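Local coordinates for protein cellulose 1,4-beta-cellobiosidase (Thermobifida fusca, PDB 4JJJ) that probably hydrolyses cellulose to cellobiose as a family 48 glycoside hydrolase, represented here by its catalytic module with glucan chains bound, at residues A[121-126]-A[280-285]; A[128-133]-A[263-268]; A[270-275]-A[290-295]; A[296-301]-A[317-322]. The protein carries 1 engineered substitution. All coordinates share one frame; numbering follows the deposited sequence.

Contact 1 of 4, residues A[121-126]-A[280-285]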
# COMPACT_ATOMS: atom_id res chain seq x y z
N ASN A 121 -12.77 -12.85 -24.39
CA ASN A 121 -13.88 -11.96 -24.76
C ASN A 121 -15.28 -12.42 -24.39
O ASN A 121 -16.23 -11.56 -24.43
CB ASN A 121 -13.90 -11.74 -26.29
CG ASN A 121 -12.69 -10.99 -26.76
OD1 ASN A 121 -12.26 -10.03 -26.11
ND2 ASN A 121 -12.09 -11.44 -27.84
N ASN A 122 -15.45 -13.67 -24.02
CA ASN A 122 -16.79 -14.22 -23.63
C ASN A 122 -17.16 -13.90 -22.19
O ASN A 122 -18.25 -14.23 -21.76
CB ASN A 122 -16.90 -15.74 -23.88
CG ASN A 122 -15.95 -16.57 -23.02
OD1 ASN A 122 -15.02 -16.09 -22.40
ND2 ASN A 122 -16.20 -17.86 -23.00
N VAL A 123 -16.24 -13.27 -21.43
CA VAL A 123 -16.54 -12.94 -20.05
C VAL A 123 -17.06 -11.51 -20.01
O VAL A 123 -16.39 -10.62 -20.46
CB VAL A 123 -15.31 -13.12 -19.19
CG1 VAL A 123 -15.52 -12.46 -17.85
CG2 VAL A 123 -14.95 -14.57 -19.03
N PRO A 124 -18.30 -11.32 -19.56
CA PRO A 124 -18.85 -9.98 -19.48
C PRO A 124 -18.08 -9.05 -18.50
O PRO A 124 -17.72 -9.49 -17.44
CB PRO A 124 -20.27 -10.20 -19.02
CG PRO A 124 -20.56 -11.64 -19.23
CD PRO A 124 -19.29 -12.37 -19.22
N VAL A 125 -17.81 -7.85 -18.98
CA VAL A 125 -17.24 -6.73 -18.21
C VAL A 125 -18.33 -5.66 -18.10
O VAL A 125 -19.07 -5.28 -19.07
CB VAL A 125 -15.95 -6.23 -18.86
CG1 VAL A 125 -15.24 -5.07 -18.14
CG2 VAL A 125 -15.00 -7.42 -18.99
N GLY A 126 -18.42 -5.11 -16.87
CA GLY A 126 -19.39 -4.05 -16.65
C GLY A 126 -19.02 -2.69 -17.18
O GLY A 126 -17.97 -2.51 -17.83
N GLY A 280 -18.34 -17.75 -11.43
CA GLY A 280 -18.38 -18.10 -12.85
C GLY A 280 -18.16 -16.85 -13.68
O GLY A 280 -19.03 -15.99 -13.78
N ALA A 281 -16.99 -16.72 -14.28
CA ALA A 281 -16.70 -15.57 -15.03
C ALA A 281 -17.67 -15.29 -16.19
O ALA A 281 -18.02 -14.16 -16.40
CB ALA A 281 -15.28 -15.57 -15.50
N THR A 282 -18.20 -16.33 -16.88
CA THR A 282 -19.15 -16.07 -17.97
C THR A 282 -20.57 -15.85 -17.48
O THR A 282 -21.31 -15.23 -18.21
CB THR A 282 -19.18 -17.23 -19.02
OG1 THR A 282 -19.41 -18.45 -18.29
CG2 THR A 282 -17.85 -17.30 -19.69
N SER A 283 -20.87 -16.22 -16.24
CA SER A 283 -22.20 -16.18 -15.62
C SER A 283 -22.42 -14.91 -14.85
O SER A 283 -23.48 -14.31 -14.94
CB SER A 283 -22.39 -17.32 -14.61
OG SER A 283 -22.57 -18.55 -15.27
N CYS A 284 -21.41 -14.49 -14.09
CA CYS A 284 -21.54 -13.26 -13.26
C CYS A 284 -21.72 -12.08 -14.16
O CYS A 284 -20.88 -11.82 -14.99
CB CYS A 284 -20.38 -13.16 -12.31
SG CYS A 284 -20.54 -11.64 -11.27
N PRO A 285 -22.80 -11.33 -14.01
CA PRO A 285 -23.09 -10.31 -14.99
C PRO A 285 -22.25 -9.07 -14.86
O PRO A 285 -21.80 -8.69 -13.76
CB PRO A 285 -24.55 -9.90 -14.73
CG PRO A 285 -24.84 -10.40 -13.42
CD PRO A 285 -23.90 -11.50 -13.05

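Contact 2 of 4, residues A[128-133]-A[263-268]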
# COMPACT_ATOMS: atom_id res chain seq x y z
N ASP A 128 -18.04 1.16 -16.53
CA ASP A 128 -17.43 2.04 -15.55
C ASP A 128 -18.24 3.29 -15.34
O ASP A 128 -18.33 4.09 -16.29
CB ASP A 128 -16.03 2.44 -16.14
CG ASP A 128 -15.29 3.57 -15.39
OD1 ASP A 128 -15.78 4.21 -14.46
OD2 ASP A 128 -14.15 3.89 -15.90
N PRO A 129 -18.76 3.52 -14.11
CA PRO A 129 -19.68 4.62 -13.84
C PRO A 129 -19.00 5.84 -13.31
O PRO A 129 -19.67 6.80 -12.98
CB PRO A 129 -20.61 4.05 -12.77
CG PRO A 129 -19.69 3.19 -11.98
CD PRO A 129 -18.71 2.57 -12.97
N LEU A 130 -17.66 5.82 -13.27
CA LEU A 130 -16.91 6.94 -12.76
C LEU A 130 -16.30 7.82 -13.84
O LEU A 130 -16.18 9.02 -13.66
CB LEU A 130 -15.71 6.51 -11.90
CG LEU A 130 -16.09 5.68 -10.65
CD1 LEU A 130 -14.77 5.29 -10.02
CD2 LEU A 130 -17.09 6.37 -9.72
N ALA A 131 -15.87 7.23 -14.96
CA ALA A 131 -14.97 7.95 -15.87
C ALA A 131 -15.54 9.28 -16.44
O ALA A 131 -14.88 10.30 -16.47
CB ALA A 131 -14.60 7.02 -17.00
N GLN A 132 -16.76 9.18 -16.94
CA GLN A 132 -17.38 10.31 -17.61
C GLN A 132 -17.60 11.41 -16.59
O GLN A 132 -17.34 12.57 -16.87
CB GLN A 132 -18.68 9.86 -18.32
CG GLN A 132 -19.74 10.96 -18.51
CD GLN A 132 -20.92 10.42 -19.33
OE1 GLN A 132 -20.98 9.20 -19.61
NE2 GLN A 132 -21.82 11.31 -19.76
N GLU A 133 -18.00 11.03 -15.36
CA GLU A 133 -18.21 12.00 -14.30
C GLU A 133 -16.93 12.70 -13.86
O GLU A 133 -16.87 13.92 -13.58
CB GLU A 133 -18.85 11.32 -13.06
CG GLU A 133 -18.79 12.17 -11.82
CD GLU A 133 -19.45 11.44 -10.65
OE1 GLU A 133 -18.88 10.43 -10.34
OE2 GLU A 133 -20.49 11.90 -10.09
N LEU A 263 -9.89 8.00 -6.32
CA LEU A 263 -9.66 6.80 -5.46
C LEU A 263 -10.90 5.94 -5.40
O LEU A 263 -10.86 4.74 -5.03
CB LEU A 263 -9.26 7.24 -4.06
CG LEU A 263 -8.86 6.18 -3.03
CD1 LEU A 263 -7.81 5.31 -3.65
CD2 LEU A 263 -8.37 6.93 -1.74
N ARG A 264 -12.04 6.54 -5.75
CA ARG A 264 -13.22 5.66 -5.89
C ARG A 264 -13.05 4.47 -6.83
O ARG A 264 -13.76 3.51 -6.70
CB ARG A 264 -14.50 6.44 -6.30
CG ARG A 264 -14.90 7.55 -5.30
CD ARG A 264 -16.16 8.30 -5.67
NE ARG A 264 -15.93 9.04 -6.87
CZ ARG A 264 -16.88 9.44 -7.76
NH1 ARG A 264 -18.12 9.00 -7.69
NH2 ARG A 264 -16.49 10.21 -8.76
N TYR A 265 -12.17 4.54 -7.78
CA TYR A 265 -11.90 3.35 -8.65
C TYR A 265 -11.55 2.13 -7.80
O TYR A 265 -11.90 0.99 -8.18
CB TYR A 265 -10.73 3.63 -9.64
CG TYR A 265 -11.25 4.16 -10.92
CD1 TYR A 265 -11.90 3.33 -11.83
CD2 TYR A 265 -11.07 5.48 -11.21
CE1 TYR A 265 -12.38 3.82 -13.04
CE2 TYR A 265 -11.57 6.02 -12.39
CZ TYR A 265 -12.19 5.19 -13.34
OH TYR A 265 -12.76 5.68 -14.52
N ALA A 266 -10.92 2.29 -6.61
CA ALA A 266 -10.62 1.17 -5.73
C ALA A 266 -11.88 0.48 -5.15
O ALA A 266 -11.75 -0.61 -4.63
CB ALA A 266 -9.70 1.64 -4.60
N MET A 267 -13.04 1.15 -5.26
CA MET A 267 -14.29 0.68 -4.70
C MET A 267 -15.05 -0.29 -5.57
O MET A 267 -16.13 -0.78 -5.17
CB MET A 267 -15.15 1.87 -4.38
CG MET A 267 -14.65 2.76 -3.27
SD MET A 267 -15.87 4.04 -2.95
CE MET A 267 -14.99 5.15 -1.90
N PHE A 268 -14.49 -0.54 -6.77
CA PHE A 268 -15.20 -1.32 -7.82
C PHE A 268 -14.57 -2.67 -8.05
O PHE A 268 -13.34 -2.80 -8.04
CB PHE A 268 -15.34 -0.52 -9.10
CG PHE A 268 -16.29 0.56 -8.96
CD1 PHE A 268 -15.90 1.73 -8.33
CD2 PHE A 268 -17.62 0.44 -9.35
CE1 PHE A 268 -16.79 2.76 -8.11
CE2 PHE A 268 -18.52 1.47 -9.14
CZ PHE A 268 -18.12 2.64 -8.52

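Contact 3 of 4, residues A[270-275]-A[290-295]. With BGC (beta-D-glucopyranose), chain D; BGC (beta-D-glucopyranose), chain B.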
# COMPACT_ATOMS: atom_id res chain seq x y z
N LYS A 270 -12.87 -5.61 -10.14
CA LYS A 270 -11.84 -5.46 -11.12
C LYS A 270 -12.41 -5.17 -12.51
O LYS A 270 -11.92 -4.30 -13.21
CB LYS A 270 -10.98 -6.67 -11.13
CG LYS A 270 -9.72 -6.62 -11.93
CD LYS A 270 -8.92 -7.94 -11.96
CE LYS A 270 -7.68 -7.83 -12.82
NZ LYS A 270 -6.93 -9.10 -12.77
N TYR A 271 -13.36 -6.03 -12.92
CA TYR A 271 -13.94 -5.89 -14.24
C TYR A 271 -15.39 -5.39 -14.17
O TYR A 271 -16.22 -5.66 -15.08
CB TYR A 271 -13.83 -7.20 -15.01
CG TYR A 271 -12.42 -7.52 -15.40
CD1 TYR A 271 -11.81 -6.84 -16.42
CD2 TYR A 271 -11.69 -8.52 -14.67
CE1 TYR A 271 -10.45 -7.10 -16.75
CE2 TYR A 271 -10.36 -8.78 -14.99
CZ TYR A 271 -9.77 -8.04 -16.03
OH TYR A 271 -8.43 -8.38 -16.32
N PHE A 272 -15.69 -4.58 -13.19
CA PHE A 272 -16.96 -3.95 -12.98
C PHE A 272 -18.11 -4.98 -13.02
O PHE A 272 -19.17 -4.65 -13.51
CB PHE A 272 -17.15 -2.79 -13.99
CG PHE A 272 -16.17 -1.65 -13.79
CD1 PHE A 272 -16.42 -0.66 -12.84
CD2 PHE A 272 -14.97 -1.60 -14.54
CE1 PHE A 272 -15.42 0.29 -12.63
CE2 PHE A 272 -14.02 -0.61 -14.34
CZ PHE A 272 -14.25 0.31 -13.33
N LYS A 273 -17.85 -6.17 -12.53
CA LYS A 273 -18.96 -7.13 -12.34
C LYS A 273 -19.86 -6.69 -11.25
O LYS A 273 -19.48 -6.06 -10.25
CB LYS A 273 -18.44 -8.44 -11.92
CG LYS A 273 -17.54 -9.16 -12.86
CD LYS A 273 -18.18 -9.74 -14.06
CE LYS A 273 -17.47 -11.03 -14.50
NZ LYS A 273 -18.24 -11.49 -15.70
N LYS A 274 -21.11 -7.12 -11.34
CA LYS A 274 -21.99 -6.89 -10.23
C LYS A 274 -21.45 -7.58 -8.98
O LYS A 274 -21.01 -8.76 -9.00
CB LYS A 274 -23.33 -7.52 -10.54
CG LYS A 274 -24.42 -7.36 -9.47
CD LYS A 274 -25.72 -8.00 -10.03
CE LYS A 274 -26.88 -7.87 -9.06
NZ LYS A 274 -27.47 -6.50 -9.04
N ILE A 275 -21.51 -6.88 -7.87
CA ILE A 275 -21.09 -7.48 -6.61
C ILE A 275 -22.06 -8.47 -6.05
O ILE A 275 -23.29 -8.22 -5.98
CB ILE A 275 -20.85 -6.43 -5.51
CG1 ILE A 275 -19.87 -5.36 -5.98
CG2 ILE A 275 -20.48 -7.14 -4.21
CD1 ILE A 275 -18.47 -5.85 -6.21
N LYS A 290 -23.75 1.70 -10.22
CA LYS A 290 -22.91 1.33 -9.11
C LYS A 290 -23.14 -0.05 -8.55
O LYS A 290 -22.70 -0.29 -7.42
CB LYS A 290 -23.08 2.36 -7.98
CG LYS A 290 -23.00 3.88 -8.33
CD LYS A 290 -21.64 4.38 -8.20
CE LYS A 290 -21.26 5.75 -8.84
NZ LYS A 290 -21.74 6.87 -7.95
N ASP A 291 -23.75 -0.98 -9.27
CA ASP A 291 -23.95 -2.28 -8.68
C ASP A 291 -22.66 -3.14 -8.64
O ASP A 291 -22.62 -4.17 -8.00
CB ASP A 291 -25.11 -3.05 -9.30
CG ASP A 291 -24.88 -3.49 -10.67
OD1 ASP A 291 -23.78 -3.42 -11.22
OD2 ASP A 291 -25.95 -3.91 -11.31
N SER A 292 -21.61 -2.61 -9.30
CA SER A 292 -20.27 -3.18 -9.30
C SER A 292 -19.40 -2.55 -8.16
O SER A 292 -18.22 -2.88 -8.07
CB SER A 292 -19.55 -2.95 -10.62
OG SER A 292 -19.56 -1.59 -10.99
N ALA A 293 -19.99 -1.68 -7.32
CA ALA A 293 -19.25 -1.14 -6.19
C ALA A 293 -19.38 -1.98 -4.95
O ALA A 293 -20.49 -2.21 -4.49
CB ALA A 293 -19.66 0.28 -5.94
N HIS A 294 -18.24 -2.37 -4.36
CA HIS A 294 -18.14 -3.00 -3.02
C HIS A 294 -17.89 -1.94 -1.94
O HIS A 294 -18.10 -2.22 -0.78
CB HIS A 294 -17.12 -4.11 -2.99
CG HIS A 294 -15.78 -3.73 -3.50
ND1 HIS A 294 -15.00 -2.76 -2.88
CD2 HIS A 294 -15.11 -4.14 -4.59
CE1 HIS A 294 -13.87 -2.66 -3.57
NE2 HIS A 294 -13.91 -3.48 -4.61
N TYR A 295 -17.50 -0.72 -2.38
CA TYR A 295 -17.39 0.39 -1.43
C TYR A 295 -16.34 0.19 -0.38
O TYR A 295 -16.35 0.92 0.64
CB TYR A 295 -18.75 0.71 -0.81
CG TYR A 295 -19.74 1.28 -1.80
CD1 TYR A 295 -19.60 2.54 -2.33
CD2 TYR A 295 -20.83 0.50 -2.16
CE1 TYR A 295 -20.57 3.05 -3.20
CE2 TYR A 295 -21.77 0.95 -3.03
CZ TYR A 295 -21.68 2.23 -3.49
OH TYR A 295 -22.62 2.80 -4.39
C2 BGC D . -3.77 -6.79 -12.66
C3 BGC D . -3.82 -7.08 -14.14
C4 BGC D . -3.29 -5.93 -14.98
C5 BGC D . -1.95 -5.45 -14.48
C6 BGC D . -1.42 -4.21 -15.10
C1 BGC D . -2.33 -6.34 -12.29
O2 BGC D . -4.17 -7.89 -11.86
O3 BGC D . -5.19 -7.38 -14.53
O4 BGC D . -3.13 -6.48 -16.33
O5 BGC D . -2.01 -5.17 -13.04
O6 BGC D . -0.12 -3.91 -14.64
C2 BGC B . -2.97 -6.12 -18.58
C3 BGC B . -3.58 -5.35 -19.75
C4 BGC B . -5.11 -5.57 -19.79
C5 BGC B . -5.70 -5.22 -18.42
C6 BGC B . -7.22 -5.57 -18.33
C1 BGC B . -3.64 -5.66 -17.29
O2 BGC B . -1.59 -5.80 -18.56
O3 BGC B . -2.97 -5.86 -20.96
O4 BGC B . -5.73 -4.68 -20.72
O5 BGC B . -5.03 -6.00 -17.42
O6 BGC B . -7.46 -6.97 -18.41
O HOH W 1 -28.26 -3.98 -10.34
O HOH W 2 -24.30 -5.53 -6.27

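Contact 4 of 4, residues A[296-301]-A[317-322]. With BGC (beta-D-glucopyranose), chain C; BGC (beta-D-glucopyranose), chain E; BGC (beta-D-glucopyranose), chain D.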
# COMPACT_ATOMS: atom_id res chain seq x y z
N LEU A 296 -15.35 -0.65 -0.64
CA LEU A 296 -14.19 -0.78 0.22
C LEU A 296 -12.95 -0.29 -0.48
O LEU A 296 -12.96 -0.12 -1.73
CB LEU A 296 -14.01 -2.26 0.60
CG LEU A 296 -15.13 -2.85 1.41
CD1 LEU A 296 -14.88 -4.33 1.64
CD2 LEU A 296 -15.38 -2.17 2.74
N LEU A 297 -11.87 -0.01 0.26
CA LEU A 297 -10.56 0.33 -0.34
C LEU A 297 -9.87 -0.98 -0.74
O LEU A 297 -9.27 -1.63 0.14
CB LEU A 297 -9.68 1.18 0.54
CG LEU A 297 -10.20 2.61 0.68
CD1 LEU A 297 -9.54 3.29 1.82
CD2 LEU A 297 -9.67 3.39 -0.60
N SER A 298 -10.06 -1.40 -1.99
CA SER A 298 -9.43 -2.57 -2.46
C SER A 298 -7.90 -2.44 -2.69
O SER A 298 -7.34 -1.40 -2.44
CB SER A 298 -10.11 -3.10 -3.67
OG SER A 298 -9.75 -2.28 -4.79
N TRP A 299 -7.31 -3.57 -3.06
CA TRP A 299 -5.86 -3.63 -3.14
C TRP A 299 -5.31 -2.75 -4.19
O TRP A 299 -4.18 -2.28 -4.10
CB TRP A 299 -5.44 -5.06 -3.44
CG TRP A 299 -3.99 -5.41 -3.20
CD1 TRP A 299 -2.99 -5.49 -4.10
CD2 TRP A 299 -3.44 -5.83 -1.96
NE1 TRP A 299 -1.85 -5.96 -3.52
CE2 TRP A 299 -2.11 -6.19 -2.19
CE3 TRP A 299 -3.99 -6.01 -0.70
CZ2 TRP A 299 -1.30 -6.68 -1.15
CZ3 TRP A 299 -3.17 -6.43 0.33
CH2 TRP A 299 -1.84 -6.75 0.12
N TYR A 300 -6.05 -2.44 -5.24
CA TYR A 300 -5.54 -1.57 -6.32
C TYR A 300 -6.67 -1.12 -7.26
O TYR A 300 -7.76 -1.61 -7.28
CB TYR A 300 -4.38 -2.22 -7.19
CG TYR A 300 -4.85 -3.47 -7.95
CD1 TYR A 300 -5.30 -3.41 -9.27
CD2 TYR A 300 -4.84 -4.74 -7.30
CE1 TYR A 300 -5.74 -4.55 -9.95
CE2 TYR A 300 -5.26 -5.89 -8.01
CZ TYR A 300 -5.61 -5.76 -9.32
OH TYR A 300 -6.05 -6.90 -10.03
N TYR A 301 -6.34 -0.09 -8.03
CA TYR A 301 -6.97 0.11 -9.36
C TYR A 301 -5.81 0.34 -10.34
O TYR A 301 -4.70 0.68 -9.98
CB TYR A 301 -8.01 1.23 -9.31
CG TYR A 301 -7.54 2.66 -9.12
CD1 TYR A 301 -7.55 3.26 -7.87
CD2 TYR A 301 -7.12 3.45 -10.21
CE1 TYR A 301 -7.15 4.62 -7.71
CE2 TYR A 301 -6.76 4.76 -10.04
CZ TYR A 301 -6.78 5.35 -8.81
OH TYR A 301 -6.49 6.65 -8.65
N ILE A 317 -9.28 -0.77 -14.63
CA ILE A 317 -9.79 -1.83 -13.76
C ILE A 317 -9.85 -1.30 -12.36
O ILE A 317 -8.97 -0.51 -11.99
CB ILE A 317 -9.04 -3.14 -13.84
CG1 ILE A 317 -7.52 -2.96 -13.45
CG2 ILE A 317 -9.11 -3.78 -15.27
CD1 ILE A 317 -6.60 -4.16 -13.62
N GLY A 318 -10.82 -1.76 -11.58
CA GLY A 318 -10.80 -1.70 -10.11
C GLY A 318 -10.07 -2.87 -9.63
O GLY A 318 -9.16 -3.38 -10.24
N SER A 319 -10.44 -3.37 -8.43
CA SER A 319 -9.95 -4.63 -7.94
C SER A 319 -10.97 -5.24 -7.01
O SER A 319 -11.68 -4.51 -6.33
CB SER A 319 -8.52 -4.63 -7.45
OG SER A 319 -8.48 -4.31 -6.11
N SER A 320 -11.03 -6.55 -6.95
CA SER A 320 -12.15 -7.23 -6.34
C SER A 320 -11.96 -7.64 -4.87
O SER A 320 -12.96 -7.97 -4.20
CB SER A 320 -12.43 -8.52 -7.11
OG SER A 320 -12.78 -8.20 -8.46
N SER A 321 -10.73 -7.57 -4.39
CA SER A 321 -10.41 -8.10 -3.05
C SER A 321 -9.90 -6.96 -2.18
O SER A 321 -9.07 -6.11 -2.67
CB SER A 321 -9.36 -9.17 -3.14
OG SER A 321 -9.11 -9.73 -1.88
N SER A 322 -10.38 -6.92 -0.93
CA SER A 322 -10.09 -5.82 0.01
C SER A 322 -9.57 -6.38 1.29
O SER A 322 -10.01 -7.45 1.76
CB SER A 322 -11.30 -4.91 0.25
OG SER A 322 -11.79 -4.29 -0.94
C2 BGC C . 1.35 -4.31 -3.27
C3 BGC C . 1.43 -4.84 -4.71
C4 BGC C . 0.59 -3.97 -5.59
C5 BGC C . 0.94 -2.51 -5.52
C6 BGC C . 0.06 -1.61 -6.39
C1 BGC C . 1.61 -2.83 -3.31
O1 BGC C . 1.46 -2.29 -1.99
O2 BGC C . 2.26 -4.98 -2.37
O3 BGC C . 0.88 -6.18 -4.68
O4 BGC C . 1.02 -4.40 -6.93
O5 BGC C . 0.76 -2.09 -4.16
O6 BGC C . -1.33 -1.82 -6.02
C2 BGC E . 0.57 -4.29 -9.34
C3 BGC E . -0.50 -4.53 -10.34
C4 BGC E . -1.17 -5.91 -10.18
C5 BGC E . -1.56 -6.01 -8.68
C6 BGC E . -2.27 -7.34 -8.46
C1 BGC E . 0.01 -4.51 -7.94
O2 BGC E . 1.11 -3.00 -9.48
O3 BGC E . 0.08 -4.35 -11.58
O4 BGC E . -2.43 -5.97 -10.91
O5 BGC E . -0.46 -5.84 -7.79
O6 BGC E . -1.26 -8.37 -8.45
C2 BGC D . -3.77 -6.79 -12.66
C3 BGC D . -3.82 -7.08 -14.14
C4 BGC D . -3.29 -5.93 -14.98
C5 BGC D . -1.95 -5.45 -14.48
C6 BGC D . -1.42 -4.21 -15.10
C1 BGC D . -2.33 -6.34 -12.29
O2 BGC D . -4.17 -7.89 -11.86
O3 BGC D . -5.19 -7.38 -14.53
O4 BGC D . -3.13 -6.48 -16.33
O5 BGC D . -2.01 -5.17 -13.04
O6 BGC D . -0.12 -3.91 -14.64

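Contact 1 of 4, residues A[121-126]-A[280-285]
The carbonyl oxygen of Ala281 is closely surrounded from the side of segment 121-126: Val123 CG1 lies 3.4 Å from Ala281 O, and Pro124 CD approaches the same oxygen at 3.6 Å. Neither carbon is a conventional donor; the hydrogen bond to Ala281 O comes from Lys273 NZ, which also binds Pro124 O and Cys284 O. One ammonium group thus ties together carbonyls from both loops, although no direct hydrogen bond joins the two segments. The valine straddles the alanine with both branches. Placing CG1 anti to the backbone N (chi1 166°) sets that methyl against the carbonyl, while CG2 packs on the methyl of Ala281, with Val123 CG2 3.7 Å from Ala281 CB. In the (alpha/alpha)6 catalytic module of family 48, this contact joins the loop between strand 117-118 and helix 131-138 to the long excursion between helix 250-263 and strand 302-306. Within that excursion, residues 280-284 coil into a single helix-like turn: Gly280 O accepts from Cys284 N at 2.8 Å and from Ser283 N at 3.1 Å. Glycine suits position 280, whose backbone angles would press a CB against the preceding carbonyl, and a disulfide from Cys284 to Cys278 braces the turn covalently. Pro124 sets CD against the carbonyls of the turn, 3.6 Å from Thr282 O. Farther out, at the exposed margin, the methyl of Thr282 sits beside the amide of Asn122, with Thr282 CG2 3.7 Å from Asn122 ND2, and the two side chains pass at a slant.

Contact 2 of 4, residues A[128-133]-A[263-268]
Leu130 can be followed outward from its backbone into a pocket built by Arg264, Tyr265 and Phe268. Its CB lies 4.0 Å from Tyr265 CZ, near the phenol end of the ring. One bond on, CG passes Phe268 CE1 at 3.9 Å. The two methyls then part. With CG anti to the carbonyl carbon (chi1 -61°), CD1 reaches the face of Tyr265, 3.8 Å from the ring centroid and 8° off the normal, a well-centred CH-pi contact. CD2 instead rests over one face of the Arg264 guanidinium, toward its rim, at 3.5 Å from NH1. Both flat groups are held at their edges by acids of the leucine's own segment. Tyr265 OH donates to the syn lone pair of Asp128 OD2 at 2.7 Å, whereas Asp128 OD1 accepts from Leu130 N in an Asx turn and from Ala131 N in an Asx motif at the helix start. In the conformer described, Arg264 grips Glu133 OE1 end-on through both terminal nitrogens, the shorter bond being NH2 to OE1 at 2.9 Å; Asp351 and Asp261 share its charge, which probably keeps the guanidinium from turning. Pro129 CG comes to the same side of the Phe268 ring as Leu130, 3.5 Å from CE2. The contact joins the start of helix 131-138 to the 3-10 turn following helix 250-263, with helix 348-365 packed against Arg264, and Arg316 of strand 314-317 against Asp128 and Ala131.

Contact 3 of 4, residues A[270-275]-A[290-295]
Two irregular stretches of the loop between helix 250-263 and strand 302-306 meet here beside the glucan-binding site, joined by one nearly straight backbone bond from Ile275 N to Asp291 O (2.9 Å, 174° at the hydrogen). A water donating to both Ile275 O and Asp291 O reinforces this join. Ile275 buries its longer branch: bringing CG1 beside the backbone N (chi1 -54°) lets CD1 approach Ser292 O at 3.5 Å and lie at the edge of the His294 ring, which is fixed by a hydrogen bond from NE2 to Ser319 O. Ser292 CB packs close under the chain, 3.1 Å from Lys273 O. At the outer rim Lys274 crosses Asp291 at about a right angle, but NZ stays 3.8 Å from OD2, a long salt bridge; a water donating to OD2 is held only weakly by NZ, and Asp291 OD1 is taken by Gln288 N. On the other flank of segment 270-275, the fully extended Lys270 delivers NZ to O2 of the chain D glucose at 3.1 Å while pairing with Glu108. Tyr271 OH donates to O6 of the chain B glucose at 2.7 Å, with the sugar oxygen at the edge of the ring. A phenylalanine in place of Tyr271 would probably leave that O6 without this donor and the primary alcohol freer to turn. Hydrogen-bonding side chains lining the glucan, as Lys270 and Tyr271 do here, fit the substrate tunnel of family 48 cellobiohydrolases.

Contact 4 of 4, residues A[296-301]-A[317-322]
Ser319 and Tyr300 form the tight part of this contact. With Tyr300 CG between its backbone N and carbonyl carbon (chi1 63°), the ring is set over Ser319, whose CB lies 3.5 Å from the centroid and 8° off the normal; the opposite face carries O4 of the chain E glucose. The hydroxyl of Ser319 accepts from Tyr300 N at 3.2 Å and lies 2.7 Å from Ser298 OG, which is bonded to Ala266 O. Ile317 CD1 meets the ring edge, 3.8 Å from Tyr300 CE1. Tyr300 OH, held by this sandwich, accepts from O2 of the chain D glucose at 2.8 Å. An alanine in place of Tyr300 would probably deprive that O2 of its acceptor and open a gap between Ser319 and the glucan. Ser322 is also closely packed, its OG 3.3 Å from Ser298 CA, beside Leu296 CB. The looser side is at partly exposed Ser321, joined through its backbone, Trp299 N donating to Ser321 O at 3.1 Å. Trp299 turns the NE1 edge of its indole to O3 of the chain C glucose (171°). Aromatic side chains meeting successive glucose units, by face or by edge and hydrogen bond, are typical of the tunnels of processive cellobiohydrolases.

Overall arrangement
All four contacts draw on the long excursion between helix 250-263 and strand 302-306 of one family 48 catalytic module. Contacts 1 and 2 tie it back to the loop and helix start at 121-133, contact 2 nested within the loop closed by contact 1; contacts 3 and 4 are local closures that follow contact 2 in series. Centres of contacts 2, 3 and 4 lie about 10 to 11 Å apart, while contact 1 is peripheral, about 12 Å from contact 3 and 19 Å from contact 2, centre to centre. Lys273 joins contacts 1 and 3, His294 joins contact 3 to both contact 2 and contact 4, and Ala266 links contacts 2 and 4. Contacts 3 and 4 share one glucose, so this braced loop lines consecutive units of the bound glucan.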